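Local coordinates for protein sulfate adenylyltransferase, adenylylsulfate kinase (Thiobacillus denitrificans, PDB 3CR8) that transfers a phosphate from ATP to adenosine 5'-phosphosulfate, making 3'-phosphoadenylyl sulfate, and keeps an ATP sulfurylase-like region that lacks sulfurylase activity, at residues 25-29 / 110-114; 60-65 / 118-122; 180-184 / 222-226; 194-200 / 228-234; 424-428 / 449-453. All coordinates share one frame; numbering follows the deposited sequence.

Interaction 1. Residues 25-29 / 110-114; sequences LKHEA and YMLAI
M111 reaches from its strand onto helix 22-30 and meets it chiefly through SD and CE. Its sulfur SD rests 3.9 Å from the methyl CB of A29, while the terminal methyl CE lies against the first turn, 4.0 Å from L25 CB. The bend at chi2 (89°) swings SD and CE over the helix surface rather than straight out from the strand. An unbranched, flexible chain suits this place, because it can bend to touch both L25 and A29, and the small A29 lets the sulfur come close.

I114 serves the same helix face from the position just after the bulge at L112 and A113, both of which point away from the helix. Its CG1 branch meets L25 CD2 at 4.1 Å, the two side chains running at about a right angle, and its CG2 branch turns toward A29 CB at 4.4 Å. L25 is thus held between M111 at its CB and I114 at a terminal methyl.

K26 lines the outer border. Its CG comes 4.3 Å from M111 CG, and the extended chain beyond carries NZ toward the Y110 hydroxyl, though NZ and OH are not hydrogen-bonded at 4.2 Å. The axis of segment 25-29 lies at 85° to that of strand 111-114. E28 turns instead to R101, with which it forms a salt bridge.

No hydrogen bond or salt bridge joins the two segments. Their union therefore rests on dispersion and the hydrophobic effect, with the ammonium group of K26 kept at the margin, where water can probably reach it.

Interaction 2. Residues 60-65 / 118-122; sequences MTRAQC and SDVWK
D119 and the backbone of R62 meet where helix 62-71 begins. The carboxylate oxygen D119 OD2 takes a weak hydrogen bond from R62 N, 3.3 Å long and bent to 141°. The side chain of T61, at the N-cap position, makes no capping bond; its OG1 lies against the CB atoms of S118 and D119.

The close-packed part gathers round W121. With CG set between the backbone N and the carbonyl carbon (chi1 73°), the indole is laid under the start of the helix. The aliphatic part of R62 passes over one face, at a spacing too short to be reliable. The far rim of the indole meets M60 O, 3.8 Å from CH2, and C65 SG, 4.5 Å from CZ2. H128 of the adjoining strand also meets this ring, so a broad flat residue fits between strand and helix. Replacing the indole of W121 by the methyl of an alanine would probably open a gap beside C65 and M60 and take from H128 its ring partner.

The other side is looser and wetter. A water donates to D119 OD2 at 2.8 Å and weakly accepts from A63 N, while the guanidinium of R62 leads away from the contact, at most weakly attracted to the indole.

The start of a helix probably favours an acidic group, and for D119 that would add to one weak bond and a water.

Interaction 3. Residues 180-184 / 222-226; sequences YEFCL and DRFPA
The polar link is a single hydrogen bond: the Y180 hydroxyl donates to the carbonyl oxygen of R223, OH to O 2.7 Å. The donor lies in the carbonyl plane and the C=O...donor angle is 157°. The bond ties the helix to loop backbone. A tyrosine suits the place because its rigid ring both spans the distance and carries the donor.

The aromatic link is a T-shaped pair. Y180 presents its CD1 edge to the face of F224, with centroids 4.8 Å apart and planes at 69°. CG of Y180 stands anti to the backbone N (chi1 160°), a setting that brings the ring toward the loop. F351 adds a further edge-to-face partner for Y180.

Aliphatic packing completes the join, as L184 CD2 lies 3.9 Å from P225 CD and 4.2 Å from F224 CD1. The guanidinium of R223 leads away to a salt bridge with E353.

F224 in turn lies on L194 and L196 of the parallel sheet. A helix packed on such a sheet and held to the loop that leads into its edge strand is typical of a Rossmann-like alpha/beta domain, here the ATP-sulfurylase region.

Interaction 4. Residues 194-200 / 228-234; sequences LLLHPQV and TTQLSLL
The H197 ring stands between two leucines. L234 CB sits 3.9 Å above the centre of one face, a CH-pi contact, and L195 CD2 covers the opposite face nearer the rim. The side chains of H197 and L234 cross at about a right angle, and a weak hydrogen bond from H197 ND1 to S232 O, 3.4 Å, helps to fix the ring's rotation. The imidazole thus offers flat faces to apolar neighbours and an N-H to the backbone.

L234 runs alongside Q199, both pointing the same way. On the sheet face of L194 and L196, L231 CD1 lies 3.9 Å from L196 CB and equally far from P198 CD, the side chains of L231 and P198 crossing nearly at right angles. V200 CG2 meets L233 CD2 at 3.7 Å.

Parallel backbone bonds carry the pairing, such as L196 N to Q230 O at 2.7 Å, and beyond the strands V200 N still reaches L234 O.

Helix 210-220 covers L231, P198 and L233, while helix 151-160 covers L195. Neighbouring parallel strands joined through a helix form a beta-alpha-beta crossover, the building unit of a Rossmann-like sheet, with strand 229-231 at its edge within the chain.

Interaction 5. Residues 424-428 / 449-453; sequences RDVNV and PIAPY
I450 lays its terminal methyl CD1 against the arginine chain of R424, 3.5 Å from CD. That methyl also reaches the amide of N427, 3.9 Å from ND2. N427 ND2 in turn stands over one face of the R424 guanidinium. A long arginine suits this edge of the helix, its methylenes serving as apolar surface for the I450 methyl. A glycine in place of R424 would probably leave the I450 methyl without its main partner and the N427 amide, deprived of the guanidinium beneath it, freer to turn.

One turn on, V428 supplies the buried half. With CG1 anti to the backbone N (chi1 171°), CG2 faces the loop, where it meets A451 CB at 3.8 Å and P449 CB at 4.4 Å. The compact alanine lets the loop backbone lie close. No hydrogen bond crosses the contact; D425 instead bonds T456 and forms a salt bridge with R429.

I450 lies about 4 Å, nearest side-chain atoms, from K382 of the predicted ATP-binding P-loop. The contact fastens helix 421-440 to the loop between strand 444-447 and helix 454-465, with V428 also packed on T456 and V460 of the latter helix.

From the N terminus, the first two contacts interlock in the PUA-like region: interaction 1 opens at 25-29 and interaction 2 at 60-65 before either closes, and they end on the successive strands 111-117 and 119-123 of one mixed sheet. Their loops therefore cross, holding two helices to that sheet. The chain then enters the ATP-sulfurylase region, where interactions 3 and 4 cross likewise and touch directly, as where C183 packs on L194, which joins helix 177-189, its following strand and the edge strand 229-231. Interaction 5 closes a short loop in series, within the kinase region, its centre about 48 Å from that of interaction 4.

Interaction 1. Residues 25-29 / 110-114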
# COMPACT_ATOMS: atom_id res chain seq x y z
N LEU A 25 -42.61 -46.12 -5.58
CA LEU A 25 -42.84 -45.12 -6.63
C LEU A 25 -41.85 -45.24 -7.78
O LEU A 25 -42.25 -45.23 -8.94
CB LEU A 25 -42.81 -43.70 -6.06
CG LEU A 25 -43.94 -43.33 -5.09
CD1 LEU A 25 -43.64 -42.03 -4.36
CD2 LEU A 25 -45.28 -43.28 -5.81
N LYS A 26 -40.57 -45.35 -7.46
CA LYS A 26 -39.56 -45.57 -8.49
C LYS A 26 -39.85 -46.86 -9.29
O LYS A 26 -39.53 -46.94 -10.46
CB LYS A 26 -38.14 -45.57 -7.90
CG LYS A 26 -37.65 -44.17 -7.52
CD LYS A 26 -36.22 -44.12 -7.00
CE LYS A 26 -35.77 -42.65 -6.87
NZ LYS A 26 -34.44 -42.46 -6.21
N HIS A 27 -40.49 -47.85 -8.65
CA HIS A 27 -40.88 -49.06 -9.38
C HIS A 27 -42.09 -48.81 -10.30
O HIS A 27 -42.02 -49.05 -11.51
CB HIS A 27 -41.10 -50.28 -8.46
CG HIS A 27 -41.46 -51.52 -9.21
ND1 HIS A 27 -40.54 -52.22 -9.98
CD2 HIS A 27 -42.64 -52.17 -9.36
CE1 HIS A 27 -41.14 -53.25 -10.55
NE2 HIS A 27 -42.41 -53.24 -10.19
N GLU A 28 -43.20 -48.32 -9.72
CA GLU A 28 -44.45 -48.10 -10.48
C GLU A 28 -44.22 -47.25 -11.71
O GLU A 28 -44.76 -47.54 -12.77
CB GLU A 28 -45.54 -47.43 -9.64
CG GLU A 28 -46.76 -47.01 -10.47
CD GLU A 28 -47.84 -46.37 -9.63
OE1 GLU A 28 -47.67 -46.26 -8.40
OE2 GLU A 28 -48.87 -45.99 -10.22
N ALA A 29 -43.41 -46.22 -11.55
CA ALA A 29 -43.11 -45.29 -12.63
C ALA A 29 -42.64 -45.96 -13.92
O ALA A 29 -43.14 -45.67 -14.98
CB ALA A 29 -42.09 -44.29 -12.15
N TYR A 110 -34.55 -38.42 -15.10
CA TYR A 110 -34.49 -38.74 -13.67
C TYR A 110 -35.86 -38.54 -13.04
O TYR A 110 -36.49 -37.51 -13.19
CB TYR A 110 -33.42 -37.91 -12.98
CG TYR A 110 -33.24 -38.18 -11.50
CD1 TYR A 110 -32.44 -39.21 -11.05
CD2 TYR A 110 -33.84 -37.37 -10.54
CE1 TYR A 110 -32.27 -39.45 -9.69
CE2 TYR A 110 -33.67 -37.60 -9.18
CZ TYR A 110 -32.89 -38.64 -8.76
OH TYR A 110 -32.73 -38.86 -7.40
N MET A 111 -36.33 -39.54 -12.33
CA MET A 111 -37.70 -39.56 -11.86
C MET A 111 -37.85 -38.80 -10.55
O MET A 111 -37.05 -38.98 -9.62
CB MET A 111 -38.16 -41.01 -11.71
CG MET A 111 -38.87 -41.33 -10.44
SD MET A 111 -40.60 -41.06 -10.62
CE MET A 111 -41.09 -41.50 -8.95
N LEU A 112 -38.90 -37.96 -10.49
CA LEU A 112 -39.16 -37.05 -9.36
C LEU A 112 -40.42 -37.38 -8.56
O LEU A 112 -40.44 -37.35 -7.33
CB LEU A 112 -39.27 -35.61 -9.85
CG LEU A 112 -38.11 -35.04 -10.64
CD1 LEU A 112 -38.49 -33.76 -11.35
CD2 LEU A 112 -36.95 -34.82 -9.73
N ALA A 113 -41.50 -37.66 -9.27
CA ALA A 113 -42.77 -37.86 -8.61
C ALA A 113 -43.76 -38.45 -9.59
O ALA A 113 -43.56 -38.34 -10.80
CB ALA A 113 -43.30 -36.52 -8.08
N ILE A 114 -44.81 -39.08 -9.08
CA ILE A 114 -45.94 -39.39 -9.96
C ILE A 114 -47.13 -38.44 -9.70
O ILE A 114 -47.56 -38.21 -8.55
CB ILE A 114 -46.33 -40.93 -10.02
CG1 ILE A 114 -47.17 -41.35 -8.83
CG2 ILE A 114 -45.10 -41.83 -10.10
CD1 ILE A 114 -48.62 -40.86 -8.89

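Interaction 2. Residues 60-65 / 118-122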
# COMPACT_ATOMS: atom_id res chain seq x y z
N MET A 60 -53.07 -27.34 -9.29
CA MET A 60 -54.47 -26.93 -9.41
C MET A 60 -55.11 -27.33 -10.71
O MET A 60 -54.46 -27.59 -11.72
CB MET A 60 -54.61 -25.44 -9.26
CG MET A 60 -54.51 -24.97 -7.85
SD MET A 60 -54.44 -23.16 -7.75
CE MET A 60 -54.18 -22.98 -5.99
N THR A 61 -56.43 -27.32 -10.66
CA THR A 61 -57.26 -27.88 -11.70
C THR A 61 -57.95 -26.73 -12.35
O THR A 61 -58.18 -25.74 -11.69
CB THR A 61 -58.32 -28.77 -11.07
OG1 THR A 61 -58.32 -30.05 -11.73
CG2 THR A 61 -59.68 -28.11 -11.14
N ARG A 62 -58.28 -26.85 -13.63
CA ARG A 62 -58.73 -25.70 -14.41
C ARG A 62 -59.79 -24.88 -13.68
O ARG A 62 -59.84 -23.65 -13.78
CB ARG A 62 -59.23 -26.12 -15.80
CG ARG A 62 -58.76 -25.17 -16.90
CD ARG A 62 -59.84 -24.92 -17.93
NE ARG A 62 -60.87 -24.01 -17.43
CZ ARG A 62 -60.83 -22.69 -17.55
NH1 ARG A 62 -59.81 -22.09 -18.16
NH2 ARG A 62 -61.82 -21.95 -17.05
N ALA A 63 -60.62 -25.55 -12.92
CA ALA A 63 -61.66 -24.91 -12.13
C ALA A 63 -61.06 -24.14 -10.97
O ALA A 63 -61.38 -22.96 -10.76
CB ALA A 63 -62.63 -25.96 -11.60
N GLN A 64 -60.20 -24.81 -10.20
CA GLN A 64 -59.45 -24.20 -9.10
C GLN A 64 -58.60 -23.03 -9.59
O GLN A 64 -58.53 -22.00 -8.93
CB GLN A 64 -58.55 -25.24 -8.43
CG GLN A 64 -59.12 -26.66 -8.50
CD GLN A 64 -58.48 -27.61 -7.53
OE1 GLN A 64 -57.64 -28.43 -7.90
NE2 GLN A 64 -58.86 -27.50 -6.28
N CYS A 65 -57.95 -23.20 -10.74
CA CYS A 65 -57.21 -22.12 -11.36
C CYS A 65 -58.09 -20.94 -11.66
O CYS A 65 -57.76 -19.81 -11.33
CB CYS A 65 -56.55 -22.58 -12.64
SG CYS A 65 -55.20 -23.64 -12.29
N SER A 118 -55.89 -35.06 -12.29
CA SER A 118 -57.23 -34.51 -12.02
C SER A 118 -57.87 -33.94 -13.28
O SER A 118 -59.05 -34.16 -13.53
CB SER A 118 -57.16 -33.33 -11.05
OG SER A 118 -57.02 -33.73 -9.71
N ASP A 119 -57.09 -33.18 -14.04
CA ASP A 119 -57.60 -32.43 -15.18
C ASP A 119 -56.47 -32.26 -16.18
O ASP A 119 -55.31 -32.18 -15.79
CB ASP A 119 -58.09 -31.07 -14.70
CG ASP A 119 -58.97 -30.37 -15.72
OD1 ASP A 119 -58.99 -30.78 -16.91
OD2 ASP A 119 -59.62 -29.38 -15.31
N VAL A 120 -56.80 -32.21 -17.47
CA VAL A 120 -55.80 -31.99 -18.51
C VAL A 120 -56.41 -31.15 -19.61
O VAL A 120 -57.45 -31.49 -20.16
CB VAL A 120 -55.35 -33.30 -19.16
CG1 VAL A 120 -54.40 -32.99 -20.31
CG2 VAL A 120 -54.74 -34.25 -18.14
N TRP A 121 -55.79 -30.02 -19.88
CA TRP A 121 -56.33 -29.08 -20.84
C TRP A 121 -55.23 -28.29 -21.49
O TRP A 121 -54.10 -28.37 -21.09
CB TRP A 121 -57.31 -28.16 -20.16
CG TRP A 121 -56.75 -27.13 -19.25
CD1 TRP A 121 -56.59 -25.83 -19.52
CD2 TRP A 121 -56.34 -27.31 -17.91
NE1 TRP A 121 -56.10 -25.18 -18.45
CE2 TRP A 121 -55.93 -26.08 -17.44
CE3 TRP A 121 -56.27 -28.39 -17.06
CZ2 TRP A 121 -55.47 -25.90 -16.17
CZ3 TRP A 121 -55.81 -28.21 -15.82
CH2 TRP A 121 -55.42 -26.99 -15.37
N LYS A 122 -55.58 -27.53 -22.51
CA LYS A 122 -54.59 -26.81 -23.27
C LYS A 122 -54.92 -25.36 -23.37
O LYS A 122 -56.07 -24.97 -23.33
CB LYS A 122 -54.45 -27.40 -24.66
CG LYS A 122 -53.15 -27.06 -25.35
CD LYS A 122 -52.98 -27.92 -26.57
CE LYS A 122 -51.83 -27.48 -27.42
NZ LYS A 122 -51.52 -28.53 -28.42
O HOH W 1 -61.80 -28.67 -13.75

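Interaction 3. Residues 180-184 / 222-226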
# COMPACT_ATOMS: atom_id res chain seq x y z
N TYR A 180 -28.07 -3.16 1.14
CA TYR A 180 -27.41 -3.62 2.35
C TYR A 180 -27.73 -2.70 3.53
O TYR A 180 -28.19 -3.17 4.56
CB TYR A 180 -25.90 -3.74 2.14
CG TYR A 180 -25.07 -3.74 3.40
CD1 TYR A 180 -24.79 -4.92 4.07
CD2 TYR A 180 -24.55 -2.56 3.91
CE1 TYR A 180 -24.02 -4.92 5.22
CE2 TYR A 180 -23.80 -2.54 5.07
CZ TYR A 180 -23.53 -3.72 5.72
OH TYR A 180 -22.76 -3.70 6.85
N GLU A 181 -27.51 -1.39 3.40
CA GLU A 181 -27.76 -0.48 4.52
C GLU A 181 -29.25 -0.45 4.94
O GLU A 181 -29.57 -0.36 6.13
CB GLU A 181 -27.18 0.93 4.27
CG GLU A 181 -25.72 1.12 4.74
CD GLU A 181 -25.14 2.52 4.41
OE1 GLU A 181 -23.90 2.67 4.37
OE2 GLU A 181 -25.93 3.46 4.17
N PHE A 182 -30.15 -0.57 3.97
CA PHE A 182 -31.59 -0.55 4.26
C PHE A 182 -32.11 -1.80 4.91
O PHE A 182 -33.06 -1.73 5.67
CB PHE A 182 -32.43 -0.33 3.01
CG PHE A 182 -33.90 -0.54 3.25
CD1 PHE A 182 -34.67 0.45 3.85
CD2 PHE A 182 -34.51 -1.74 2.91
CE1 PHE A 182 -36.02 0.25 4.08
CE2 PHE A 182 -35.86 -1.94 3.13
CZ PHE A 182 -36.62 -0.94 3.71
N CYS A 183 -31.54 -2.95 4.56
CA CYS A 183 -31.83 -4.21 5.24
C CYS A 183 -31.42 -4.06 6.69
O CYS A 183 -32.20 -4.33 7.59
CB CYS A 183 -31.06 -5.39 4.63
SG CYS A 183 -31.87 -6.17 3.22
N LEU A 184 -30.19 -3.61 6.91
CA LEU A 184 -29.67 -3.48 8.25
C LEU A 184 -30.60 -2.71 9.13
O LEU A 184 -30.87 -3.14 10.24
CB LEU A 184 -28.29 -2.83 8.26
CG LEU A 184 -27.20 -3.87 8.04
CD1 LEU A 184 -25.88 -3.33 8.54
CD2 LEU A 184 -27.62 -5.13 8.76
N ASP A 222 -20.03 -11.35 4.29
CA ASP A 222 -19.24 -11.05 5.50
C ASP A 222 -19.42 -9.64 6.05
O ASP A 222 -19.04 -9.35 7.18
CB ASP A 222 -17.76 -11.34 5.26
CG ASP A 222 -17.46 -12.81 5.18
OD1 ASP A 222 -16.41 -13.23 5.70
OD2 ASP A 222 -18.31 -13.55 4.62
N ARG A 223 -20.01 -8.78 5.22
CA ARG A 223 -20.37 -7.41 5.60
C ARG A 223 -21.60 -7.39 6.50
O ARG A 223 -22.06 -6.33 6.92
CB ARG A 223 -20.71 -6.59 4.35
CG ARG A 223 -19.60 -6.45 3.33
CD ARG A 223 -18.71 -5.33 3.72
NE ARG A 223 -17.59 -5.15 2.79
CZ ARG A 223 -16.71 -4.18 2.93
NH1 ARG A 223 -16.86 -3.33 3.95
NH2 ARG A 223 -15.72 -4.03 2.07
N PHE A 224 -22.15 -8.56 6.75
CA PHE A 224 -23.40 -8.68 7.49
C PHE A 224 -23.12 -9.26 8.87
O PHE A 224 -22.26 -10.13 9.06
CB PHE A 224 -24.40 -9.60 6.76
CG PHE A 224 -25.22 -8.90 5.71
CD1 PHE A 224 -26.33 -8.14 6.07
CD2 PHE A 224 -24.90 -9.02 4.37
CE1 PHE A 224 -27.09 -7.49 5.10
CE2 PHE A 224 -25.66 -8.38 3.41
CZ PHE A 224 -26.75 -7.61 3.78
N PRO A 225 -23.86 -8.79 9.85
CA PRO A 225 -23.69 -9.30 11.20
C PRO A 225 -23.98 -10.81 11.20
O PRO A 225 -25.02 -11.24 10.73
CB PRO A 225 -24.74 -8.53 11.99
CG PRO A 225 -25.04 -7.30 11.17
CD PRO A 225 -24.93 -7.78 9.77
N ALA A 226 -23.05 -11.59 11.72
CA ALA A 226 -23.19 -13.02 11.67
C ALA A 226 -24.36 -13.55 12.51
O ALA A 226 -25.10 -14.44 12.07
CB ALA A 226 -21.87 -13.68 12.09

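Interaction 4. Residues 194-200 / 228-234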
# COMPACT_ATOMS: atom_id res chain seq x y z
N LEU A 194 -32.29 -11.39 9.87
CA LEU A 194 -32.37 -11.14 8.44
C LEU A 194 -32.00 -12.38 7.68
O LEU A 194 -30.98 -13.02 7.98
CB LEU A 194 -31.42 -10.02 8.03
CG LEU A 194 -31.35 -9.74 6.53
CD1 LEU A 194 -32.68 -9.21 6.07
CD2 LEU A 194 -30.22 -8.78 6.21
N LEU A 195 -32.85 -12.70 6.69
CA LEU A 195 -32.65 -13.82 5.78
C LEU A 195 -32.42 -13.32 4.34
O LEU A 195 -33.32 -12.74 3.70
CB LEU A 195 -33.83 -14.79 5.86
CG LEU A 195 -33.78 -15.93 4.83
CD1 LEU A 195 -32.60 -16.84 5.13
CD2 LEU A 195 -35.05 -16.73 4.79
N LEU A 196 -31.22 -13.52 3.83
CA LEU A 196 -30.95 -13.22 2.43
C LEU A 196 -31.33 -14.46 1.66
O LEU A 196 -30.72 -15.54 1.84
CB LEU A 196 -29.47 -12.90 2.24
CG LEU A 196 -28.98 -11.73 3.10
CD1 LEU A 196 -27.48 -11.59 3.06
CD2 LEU A 196 -29.65 -10.44 2.64
N HIS A 197 -32.35 -14.30 0.82
CA HIS A 197 -33.02 -15.45 0.20
C HIS A 197 -33.10 -15.24 -1.30
O HIS A 197 -34.18 -15.07 -1.82
CB HIS A 197 -34.44 -15.54 0.80
CG HIS A 197 -34.94 -16.93 1.00
ND1 HIS A 197 -34.12 -18.04 1.05
CD2 HIS A 197 -36.20 -17.39 1.20
CE1 HIS A 197 -34.85 -19.12 1.25
NE2 HIS A 197 -36.12 -18.76 1.35
N PRO A 198 -31.96 -15.24 -2.00
CA PRO A 198 -31.97 -14.92 -3.44
C PRO A 198 -32.66 -15.97 -4.32
O PRO A 198 -32.37 -17.17 -4.18
CB PRO A 198 -30.48 -14.89 -3.81
CG PRO A 198 -29.73 -14.93 -2.54
CD PRO A 198 -30.62 -15.59 -1.53
N GLN A 199 -33.55 -15.53 -5.22
CA GLN A 199 -34.18 -16.46 -6.15
C GLN A 199 -33.15 -17.14 -7.06
O GLN A 199 -32.30 -16.49 -7.67
CB GLN A 199 -35.29 -15.77 -6.93
CG GLN A 199 -36.64 -15.98 -6.30
CD GLN A 199 -37.46 -14.71 -6.23
OE1 GLN A 199 -37.11 -13.69 -6.83
NE2 GLN A 199 -38.56 -14.77 -5.48
N VAL A 200 -33.20 -18.46 -7.14
CA VAL A 200 -32.09 -19.16 -7.74
C VAL A 200 -32.39 -20.17 -8.88
O VAL A 200 -31.50 -20.87 -9.37
CB VAL A 200 -31.32 -19.94 -6.67
CG1 VAL A 200 -30.92 -21.32 -7.16
CG2 VAL A 200 -30.12 -19.14 -6.22
N THR A 228 -27.07 -12.37 13.20
CA THR A 228 -28.31 -11.72 12.88
C THR A 228 -28.78 -11.96 11.42
O THR A 228 -29.88 -11.56 11.03
CB THR A 228 -28.12 -10.23 13.16
OG1 THR A 228 -28.73 -9.93 14.41
CG2 THR A 228 -28.70 -9.35 12.01
N THR A 229 -27.95 -12.64 10.64
CA THR A 229 -28.17 -12.75 9.22
C THR A 229 -28.02 -14.19 8.87
O THR A 229 -27.28 -14.89 9.54
CB THR A 229 -27.10 -11.95 8.48
OG1 THR A 229 -27.07 -10.61 9.01
CG2 THR A 229 -27.39 -11.92 6.98
N GLN A 230 -28.75 -14.63 7.84
CA GLN A 230 -28.65 -15.97 7.26
C GLN A 230 -28.73 -15.89 5.77
O GLN A 230 -29.50 -15.08 5.25
CB GLN A 230 -29.82 -16.84 7.71
CG GLN A 230 -29.42 -17.87 8.75
CD GLN A 230 -28.46 -18.90 8.17
OE1 GLN A 230 -27.62 -19.46 8.86
NE2 GLN A 230 -28.58 -19.12 6.87
N LEU A 231 -27.93 -16.72 5.09
CA LEU A 231 -28.03 -16.83 3.61
C LEU A 231 -28.58 -18.19 3.22
O LEU A 231 -28.21 -19.21 3.78
CB LEU A 231 -26.68 -16.58 2.93
CG LEU A 231 -26.62 -16.81 1.41
CD1 LEU A 231 -27.37 -15.75 0.62
CD2 LEU A 231 -25.18 -16.85 0.95
N SER A 232 -29.51 -18.21 2.29
CA SER A 232 -30.07 -19.48 1.87
C SER A 232 -30.61 -19.29 0.48
O SER A 232 -30.86 -18.18 0.08
CB SER A 232 -31.18 -19.90 2.83
OG SER A 232 -31.30 -21.30 2.82
N LEU A 233 -30.77 -20.37 -0.28
CA LEU A 233 -31.28 -20.23 -1.64
C LEU A 233 -32.74 -20.59 -1.73
O LEU A 233 -33.23 -21.48 -1.02
CB LEU A 233 -30.46 -21.06 -2.63
CG LEU A 233 -28.96 -20.78 -2.46
CD1 LEU A 233 -28.13 -21.72 -3.30
CD2 LEU A 233 -28.67 -19.33 -2.81
N LEU A 234 -33.44 -19.88 -2.60
CA LEU A 234 -34.86 -20.04 -2.84
C LEU A 234 -35.07 -20.53 -4.27
O LEU A 234 -35.01 -19.74 -5.22
CB LEU A 234 -35.54 -18.68 -2.68
CG LEU A 234 -37.06 -18.54 -2.57
CD1 LEU A 234 -37.45 -17.45 -3.49
CD2 LEU A 234 -37.76 -19.80 -2.99

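Interaction 5. Residues 424-428 / 449-453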
# COMPACT_ATOMS: atom_id res chain seq x y z
N ARG A 424 -24.02 -25.36 -46.54
CA ARG A 424 -23.20 -24.17 -46.32
C ARG A 424 -23.77 -23.33 -45.20
O ARG A 424 -23.06 -22.56 -44.56
CB ARG A 424 -23.05 -23.35 -47.60
CG ARG A 424 -21.73 -23.62 -48.29
CD ARG A 424 -20.71 -23.98 -47.22
NE ARG A 424 -19.33 -23.95 -47.68
CZ ARG A 424 -18.48 -24.97 -47.58
NH1 ARG A 424 -18.88 -26.12 -47.03
NH2 ARG A 424 -17.24 -24.84 -48.01
N ASP A 425 -25.06 -23.51 -44.96
CA ASP A 425 -25.77 -22.74 -43.96
C ASP A 425 -25.72 -23.47 -42.62
O ASP A 425 -26.31 -23.02 -41.62
CB ASP A 425 -27.20 -22.53 -44.41
CG ASP A 425 -28.00 -21.69 -43.46
OD1 ASP A 425 -28.23 -20.51 -43.81
OD2 ASP A 425 -28.39 -22.21 -42.38
N VAL A 426 -25.03 -24.61 -42.60
CA VAL A 426 -24.78 -25.31 -41.35
C VAL A 426 -23.33 -25.06 -40.99
O VAL A 426 -22.99 -24.87 -39.83
CB VAL A 426 -25.07 -26.83 -41.43
CG1 VAL A 426 -23.79 -27.62 -41.77
CG2 VAL A 426 -25.72 -27.32 -40.12
N ASN A 427 -22.49 -25.05 -42.02
CA ASN A 427 -21.11 -24.65 -41.87
C ASN A 427 -20.97 -23.29 -41.18
O ASN A 427 -20.12 -23.10 -40.31
CB ASN A 427 -20.46 -24.54 -43.23
CG ASN A 427 -19.06 -23.99 -43.15
OD1 ASN A 427 -18.16 -24.62 -42.60
ND2 ASN A 427 -18.86 -22.82 -43.72
N VAL A 428 -21.80 -22.33 -41.59
CA VAL A 428 -21.74 -20.99 -41.01
C VAL A 428 -22.09 -21.02 -39.52
O VAL A 428 -21.29 -20.57 -38.70
CB VAL A 428 -22.62 -19.97 -41.77
CG1 VAL A 428 -22.70 -18.66 -41.02
CG2 VAL A 428 -22.07 -19.73 -43.15
N PRO A 449 -16.10 -16.95 -43.28
CA PRO A 449 -16.79 -17.96 -44.09
C PRO A 449 -17.59 -17.34 -45.23
O PRO A 449 -17.76 -16.11 -45.31
CB PRO A 449 -17.79 -18.52 -43.08
CG PRO A 449 -18.25 -17.28 -42.38
CD PRO A 449 -16.89 -16.66 -42.07
N ILE A 450 -18.09 -18.20 -46.10
CA ILE A 450 -19.00 -17.79 -47.16
C ILE A 450 -20.44 -17.78 -46.64
O ILE A 450 -20.99 -18.83 -46.28
CB ILE A 450 -18.87 -18.72 -48.38
CG1 ILE A 450 -18.40 -20.11 -47.96
CG2 ILE A 450 -17.85 -18.17 -49.35
CD1 ILE A 450 -19.32 -20.83 -46.99
N ALA A 451 -21.05 -16.59 -46.57
CA ALA A 451 -22.40 -16.45 -46.03
C ALA A 451 -23.15 -15.35 -46.74
O ALA A 451 -22.82 -14.17 -46.63
CB ALA A 451 -22.37 -16.20 -44.53
N PRO A 452 -24.18 -15.73 -47.50
CA PRO A 452 -24.88 -14.81 -48.39
C PRO A 452 -26.26 -14.42 -47.86
O PRO A 452 -26.91 -13.59 -48.48
CB PRO A 452 -25.03 -15.65 -49.67
CG PRO A 452 -24.51 -17.07 -49.32
CD PRO A 452 -24.50 -17.13 -47.83
N TYR A 453 -26.69 -15.00 -46.75
CA TYR A 453 -28.06 -14.81 -46.28
C TYR A 453 -28.00 -13.83 -45.12
O TYR A 453 -27.30 -14.07 -44.15
CB TYR A 453 -28.71 -16.17 -46.01
CG TYR A 453 -28.85 -17.07 -47.22
CD1 TYR A 453 -28.02 -16.89 -48.33
CD2 TYR A 453 -29.79 -18.11 -47.25
CE1 TYR A 453 -28.14 -17.70 -49.44
CE2 TYR A 453 -29.90 -18.93 -48.36
CZ TYR A 453 -29.07 -18.72 -49.45
OH TYR A 453 -29.18 -19.53 -50.56